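Local coordinates for protein ATPase associated with various cellular activities, AAA_5 (Staphylothermus marinus, PDB 6N0S) that forms the N-terminal EVE-like domain of an McrB restriction protein, resembles PUA-like RNA-binding proteins, and belongs to a chain that probably hydrolyses ATP, at residues 20-32 against 102-116. Sequence-based numbering, arbitrary orientation.
Sequences ILPTLDHIGLTLW and IFLDNGISSDTIDQY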
loop_
_atom_site.group_PDB
_atom_site.type_symbol
_atom_site.label_atom_id
_atom_site.label_comp_id
_atom_site.label_asym_id
_atom_site.label_seq_id
_atom_site.Cartn_x
_atom_site.Cartn_y
_atom_site.Cartn_z
ATOM N N ILE A 20 -4.713 -0.137 -13.227
ATOM C CA ILE A 20 -4.667 1.157 -13.910
ATOM C C ILE A 20 -5.172 2.212 -12.945
ATOM O O ILE A 20 -6.172 2.006 -12.250
ATOM C CB ILE A 20 -5.506 1.138 -15.200
ATOM C CG1 ILE A 20 -4.917 0.175 -16.224
ATOM C CG2 ILE A 20 -5.594 2.578 -15.829
ATOM C CD1 ILE A 20 -5.927 -0.293 -17.243
ATOM N N LEU A 21 -4.474 3.332 -12.880
ATOM C CA LEU A 21 -4.814 4.410 -11.971
ATOM C C LEU A 21 -4.783 5.729 -12.722
ATOM O O LEU A 21 -4.000 5.885 -13.650
ATOM C CB LEU A 21 -3.821 4.488 -10.803
ATOM C CG LEU A 21 -3.899 3.380 -9.767
ATOM C CD1 LEU A 21 -2.748 3.554 -8.784
ATOM C CD2 LEU A 21 -5.261 3.391 -9.069
ATOM N N PRO A 22 -5.618 6.696 -12.336
ATOM C CA PRO A 22 -5.567 8.019 -12.981
ATOM C C PRO A 22 -4.439 8.895 -12.472
ATOM O O PRO A 22 -4.203 9.967 -13.036
ATOM C CB PRO A 22 -6.923 8.619 -12.620
ATOM C CG PRO A 22 -7.239 7.998 -11.276
ATOM C CD PRO A 22 -6.761 6.577 -11.416
ATOM N N THR A 23 -3.739 8.484 -11.424
ATOM C CA THR A 23 -2.702 9.301 -10.810
ATOM C C THR A 23 -1.898 8.407 -9.881
ATOM O O THR A 23 -2.397 7.380 -9.443
ATOM C CB THR A 23 -3.300 10.470 -10.006
ATOM O OG1 THR A 23 -2.247 11.266 -9.455
ATOM C CG2 THR A 23 -4.157 9.955 -8.863
ATOM N N LEU A 24 -0.660 8.816 -9.588
ATOM C CA LEU A 24 0.145 8.228 -8.516
ATOM C C LEU A 24 0.312 9.167 -7.335
ATOM O O LEU A 24 1.026 8.831 -6.382
ATOM C CB LEU A 24 1.531 7.830 -9.048
ATOM C CG LEU A 24 1.527 6.915 -10.284
ATOM C CD1 LEU A 24 2.942 6.658 -10.802
ATOM C CD2 LEU A 24 0.823 5.610 -10.015
ATOM N N ASP A 25 -0.326 10.341 -7.379
ATOM C CA ASP A 25 -0.127 11.373 -6.367
ATOM C C ASP A 25 -0.641 10.942 -4.996
ATOM O O ASP A 25 -0.184 11.464 -3.973
ATOM C CB ASP A 25 -0.838 12.669 -6.792
ATOM C CG ASP A 25 -0.198 13.335 -8.010
ATOM O OD1 ASP A 25 0.852 12.855 -8.484
ATOM O OD2 ASP A 25 -0.734 14.367 -8.477
ATOM N N HIS A 26 -1.587 10.020 -4.943
ATOM C CA HIS A 26 -2.094 9.555 -3.659
ATOM C C HIS A 26 -1.180 8.528 -2.988
ATOM O O HIS A 26 -1.437 8.145 -1.839
ATOM C CB HIS A 26 -3.436 8.918 -3.859
ATOM C CG HIS A 26 -3.361 7.699 -4.711
ATOM N ND1 HIS A 26 -2.928 7.736 -6.022
ATOM C CD2 HIS A 26 -3.600 6.399 -4.423
ATOM C CE1 HIS A 26 -2.928 6.507 -6.513
ATOM N NE2 HIS A 26 -3.338 5.682 -5.565
ATOM N N ILE A 27 -0.175 8.040 -3.690
ATOM C CA ILE A 27 0.638 6.939 -3.180
ATOM C C ILE A 27 1.570 7.489 -2.121
ATOM O O ILE A 27 2.248 8.497 -2.344
ATOM C CB ILE A 27 1.411 6.244 -4.306
ATOM C CG1 ILE A 27 0.410 5.508 -5.200
ATOM C CG2 ILE A 27 2.399 5.161 -3.706
ATOM C CD1 ILE A 27 1.006 4.871 -6.430
ATOM N N GLY A 28 1.564 6.858 -0.948
ATOM C CA GLY A 28 2.317 7.350 0.174
ATOM C C GLY A 28 1.472 7.973 1.255
ATOM O O GLY A 28 2.004 8.275 2.329
ATOM N N LEU A 29 0.167 8.122 1.035
ATOM C CA LEU A 29 -0.737 8.695 2.019
ATOM C C LEU A 29 -1.503 7.671 2.838
ATOM O O LEU A 29 -1.788 7.915 4.022
ATOM C CB LEU A 29 -1.743 9.607 1.311
ATOM C CG LEU A 29 -1.146 10.764 0.544
ATOM C CD1 LEU A 29 -2.298 11.545 -0.102
ATOM C CD2 LEU A 29 -0.310 11.650 1.449
ATOM N N THR A 30 -1.915 6.563 2.230
ATOM C CA THR A 30 -2.658 5.550 2.966
ATOM C C THR A 30 -2.366 4.187 2.385
ATOM O O THR A 30 -1.790 4.052 1.304
ATOM C CB THR A 30 -4.181 5.756 2.938
ATOM O OG1 THR A 30 -4.671 5.498 1.615
ATOM C CG2 THR A 30 -4.565 7.155 3.366
ATOM N N LEU A 31 -2.739 3.184 3.179
ATOM C CA LEU A 31 -2.922 1.805 2.765
ATOM C C LEU A 31 -4.355 1.442 3.076
ATOM O O LEU A 31 -4.821 1.673 4.192
ATOM C CB LEU A 31 -2.004 0.839 3.522
ATOM C CG LEU A 31 -0.503 1.137 3.528
ATOM C CD1 LEU A 31 0.231 0.049 4.364
ATOM C CD2 LEU A 31 0.090 1.227 2.141
ATOM N N TRP A 32 -5.040 0.848 2.116
ATOM C CA TRP A 32 -6.421 0.487 2.376
ATOM C C TRP A 32 -6.821 -0.596 1.397
ATOM O O TRP A 32 -6.213 -0.751 0.337
ATOM C CB TRP A 32 -7.322 1.726 2.258
ATOM C CG TRP A 32 -7.514 2.211 0.868
ATOM C CD1 TRP A 32 -6.745 3.120 0.198
ATOM C CD2 TRP A 32 -8.552 1.831 -0.019
ATOM N NE1 TRP A 32 -7.240 3.323 -1.060
ATOM C CE2 TRP A 32 -8.353 2.538 -1.220
ATOM C CE3 TRP A 32 -9.628 0.944 0.080
ATOM C CZ2 TRP A 32 -9.196 2.397 -2.316
ATOM C CZ3 TRP A 32 -10.459 0.795 -1.002
ATOM C CH2 TRP A 32 -10.246 1.521 -2.193
ATOM N N ILE A 102 -8.870 13.014 2.761
ATOM C CA ILE A 102 -7.413 12.974 2.848
ATOM C C ILE A 102 -6.787 13.403 1.526
ATOM O O ILE A 102 -5.808 14.162 1.501
ATOM C CB ILE A 102 -6.935 11.576 3.277
ATOM C CG1 ILE A 102 -7.336 11.311 4.716
ATOM C CG2 ILE A 102 -5.440 11.496 3.172
ATOM C CD1 ILE A 102 -7.328 9.838 5.122
ATOM N N PHE A 103 -7.310 12.904 0.402
ATOM C CA PHE A 103 -6.679 13.227 -0.870
ATOM C C PHE A 103 -6.850 14.724 -1.202
ATOM O O PHE A 103 -5.905 15.372 -1.676
ATOM C CB PHE A 103 -7.248 12.324 -1.983
ATOM C CG PHE A 103 -6.925 10.825 -1.847
ATOM C CD1 PHE A 103 -6.010 10.330 -0.920
ATOM C CD2 PHE A 103 -7.546 9.920 -2.690
ATOM C CE1 PHE A 103 -5.748 8.947 -0.834
ATOM C CE2 PHE A 103 -7.287 8.562 -2.619
ATOM C CZ PHE A 103 -6.385 8.075 -1.697
ATOM N N LEU A 104 -8.035 15.299 -0.938
ATOM C CA LEU A 104 -8.238 16.742 -1.191
ATOM C C LEU A 104 -7.312 17.583 -0.327
ATOM O O LEU A 104 -6.673 18.515 -0.822
ATOM C CB LEU A 104 -9.700 17.168 -0.948
ATOM C CG LEU A 104 -10.778 16.714 -1.955
ATOM C CD1 LEU A 104 -12.206 16.820 -1.372
ATOM C CD2 LEU A 104 -10.698 17.459 -3.283
ATOM N N ASP A 105 -7.179 17.239 0.957
ATOM C CA ASP A 105 -6.266 17.976 1.828
ATOM C C ASP A 105 -4.811 17.865 1.402
ATOM O O ASP A 105 -3.982 18.627 1.915
ATOM C CB ASP A 105 -6.381 17.500 3.281
ATOM C CG ASP A 105 -7.758 17.778 3.886
ATOM O OD1 ASP A 105 -8.644 18.314 3.175
ATOM O OD2 ASP A 105 -7.959 17.443 5.074
ATOM N N ASN A 106 -4.472 16.953 0.488
ATOM C CA ASN A 106 -3.101 16.791 0.010
ATOM C C ASN A 106 -2.942 17.314 -1.404
ATOM O O ASN A 106 -1.918 17.062 -2.050
ATOM C CB ASN A 106 -2.672 15.316 0.123
ATOM C CG ASN A 106 -2.244 14.963 1.524
ATOM O OD1 ASN A 106 -1.078 15.078 1.847
ATOM N ND2 ASN A 106 -3.196 14.637 2.392
ATOM N N GLY A 107 -3.922 18.076 -1.884
ATOM C CA GLY A 107 -3.795 18.783 -3.133
ATOM C C GLY A 107 -4.169 17.993 -4.355
ATOM O O GLY A 107 -3.915 18.460 -5.469
ATOM N N ILE A 108 -4.735 16.794 -4.195
ATOM C CA ILE A 108 -5.214 16.047 -5.350
ATOM C C ILE A 108 -6.564 16.603 -5.771
ATOM O O ILE A 108 -7.443 16.840 -4.936
ATOM C CB ILE A 108 -5.316 14.551 -5.028
ATOM C CG1 ILE A 108 -3.945 14.032 -4.569
ATOM C CG2 ILE A 108 -5.807 13.808 -6.273
ATOM C CD1 ILE A 108 -3.914 12.566 -4.230
ATOM N N SER A 109 -6.750 16.779 -7.069
ATOM C CA SER A 109 -7.983 17.369 -7.556
ATOM C C SER A 109 -9.197 16.458 -7.328
ATOM O O SER A 109 -9.113 15.223 -7.349
ATOM C CB SER A 109 -7.850 17.708 -9.038
ATOM O OG SER A 109 -8.314 16.639 -9.822
ATOM N N SER A 110 -10.339 17.101 -7.098
ATOM C CA SER A 110 -11.595 16.391 -6.921
ATOM C C SER A 110 -11.910 15.494 -8.109
ATOM O O SER A 110 -12.386 14.362 -7.931
ATOM C CB SER A 110 -12.729 17.402 -6.705
ATOM O OG SER A 110 -13.970 16.740 -6.565
ATOM N N ASP A 111 -11.688 15.989 -9.324
ATOM C CA ASP A 111 -11.929 15.190 -10.527
ATOM C C ASP A 111 -11.073 13.921 -10.538
ATOM O O ASP A 111 -11.543 12.837 -10.905
ATOM C CB ASP A 111 -11.601 16.008 -11.770
ATOM C CG ASP A 111 -12.595 17.120 -12.042
ATOM O OD1 ASP A 111 -13.817 16.922 -11.842
ATOM O OD2 ASP A 111 -12.134 18.188 -12.474
ATOM N N THR A 112 -9.788 14.051 -10.216
ATOM C CA THR A 112 -8.916 12.878 -10.187
ATOM C C THR A 112 -9.432 11.854 -9.175
ATOM O O THR A 112 -9.531 10.667 -9.487
ATOM C CB THR A 112 -7.473 13.309 -9.885
ATOM O OG1 THR A 112 -7.029 14.192 -10.926
ATOM C CG2 THR A 112 -6.506 12.103 -9.823
ATOM N N ILE A 113 -9.837 12.312 -7.993
ATOM C CA ILE A 113 -10.400 11.429 -6.977
ATOM C C ILE A 113 -11.635 10.702 -7.520
ATOM O O ILE A 113 -11.782 9.489 -7.341
ATOM C CB ILE A 113 -10.722 12.227 -5.703
ATOM C CG1 ILE A 113 -9.458 12.869 -5.155
ATOM C CG2 ILE A 113 -11.330 11.341 -4.648
ATOM C CD1 ILE A 113 -9.726 13.889 -4.001
ATOM N N ASP A 114 -12.546 11.427 -8.186
ATOM C CA ASP A 114 -13.686 10.753 -8.804
ATOM C C ASP A 114 -13.197 9.606 -9.705
ATOM O O ASP A 114 -13.706 8.481 -9.643
ATOM C CB ASP A 114 -14.555 11.724 -9.632
ATOM C CG ASP A 114 -15.174 12.904 -8.843
ATOM O OD1 ASP A 114 -15.358 12.837 -7.609
ATOM O OD2 ASP A 114 -15.558 13.915 -9.522
ATOM N N GLN A 115 -12.187 9.874 -10.541
ATOM C CA GLN A 115 -11.680 8.848 -11.445
ATOM C C GLN A 115 -11.038 7.693 -10.691
ATOM O O GLN A 115 -11.107 6.559 -11.152
ATOM C CB GLN A 115 -10.668 9.439 -12.411
ATOM C CG GLN A 115 -11.292 10.375 -13.468
ATOM C CD GLN A 115 -10.338 11.440 -13.963
ATOM O OE1 GLN A 115 -9.127 11.244 -13.997
ATOM N NE2 GLN A 115 -10.885 12.588 -14.346
ATOM N N TYR A 116 -10.381 7.973 -9.562
ATOM C CA TYR A 116 -9.741 6.924 -8.777
ATOM C C TYR A 116 -10.774 5.917 -8.307
ATOM O O TYR A 116 -10.626 4.710 -8.523
ATOM C CB TYR A 116 -8.984 7.578 -7.618
ATOM C CG TYR A 116 -8.350 6.664 -6.599
ATOM C CD1 TYR A 116 -7.144 6.013 -6.841
ATOM C CD2 TYR A 116 -8.945 6.488 -5.374
ATOM C CE1 TYR A 116 -6.567 5.193 -5.868
ATOM C CE2 TYR A 116 -8.402 5.701 -4.420
ATOM C CZ TYR A 116 -7.219 5.043 -4.659
ATOM O OH TYR A 116 -6.759 4.270 -3.632
#
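Across this contact the loop 20-29 and the strand start 30-32 run against the end of helix 92-105, the turn after it and the start of helix 110-124, their CA atoms closest at Pro-22 and Tyr-116 (6.0 Å) and at His-26 and Phe-103 (6.5 Å). In this EVE-like domain the contact joins the loop before strand 30-34 to the C-terminal end of helix 92-105 and the first turns of helix 110-124, and its centre is an aromatic cluster of His-26, Phe-103 and Tyr-116. The imidazole stands with CG between its backbone N and carbonyl carbon, where it receives the edge of Tyr-116 on one face, centroids 4.6 Å apart and planes at 60°. His-26 CB meanwhile sits 3.9 Å from the Phe-103 ring centroid, a CH-pi contact made over the face. A Schellman motif with Gly-107 as C-prime residue ends helix 92-105, and just beyond it Ile-108 CD1 packs 3.5 Å from His-26 N. Thr-23, whose OG1 accepts from Asp-25 N in an ST turn, crosses Thr-112 at about a right angle; their CG2 methyls are tight at 3.3 Å. Pro-22 covers the backbone of Tyr-116, whose side chain, CG anti to the backbone N (chi1 174°), slides past the indole of Trp-32. There Trp-32 NE1 donates to Tyr-116 OH at 2.8 Å; the oxygen lies near the indole plane, and the bond bends to 143° at the hydrogen.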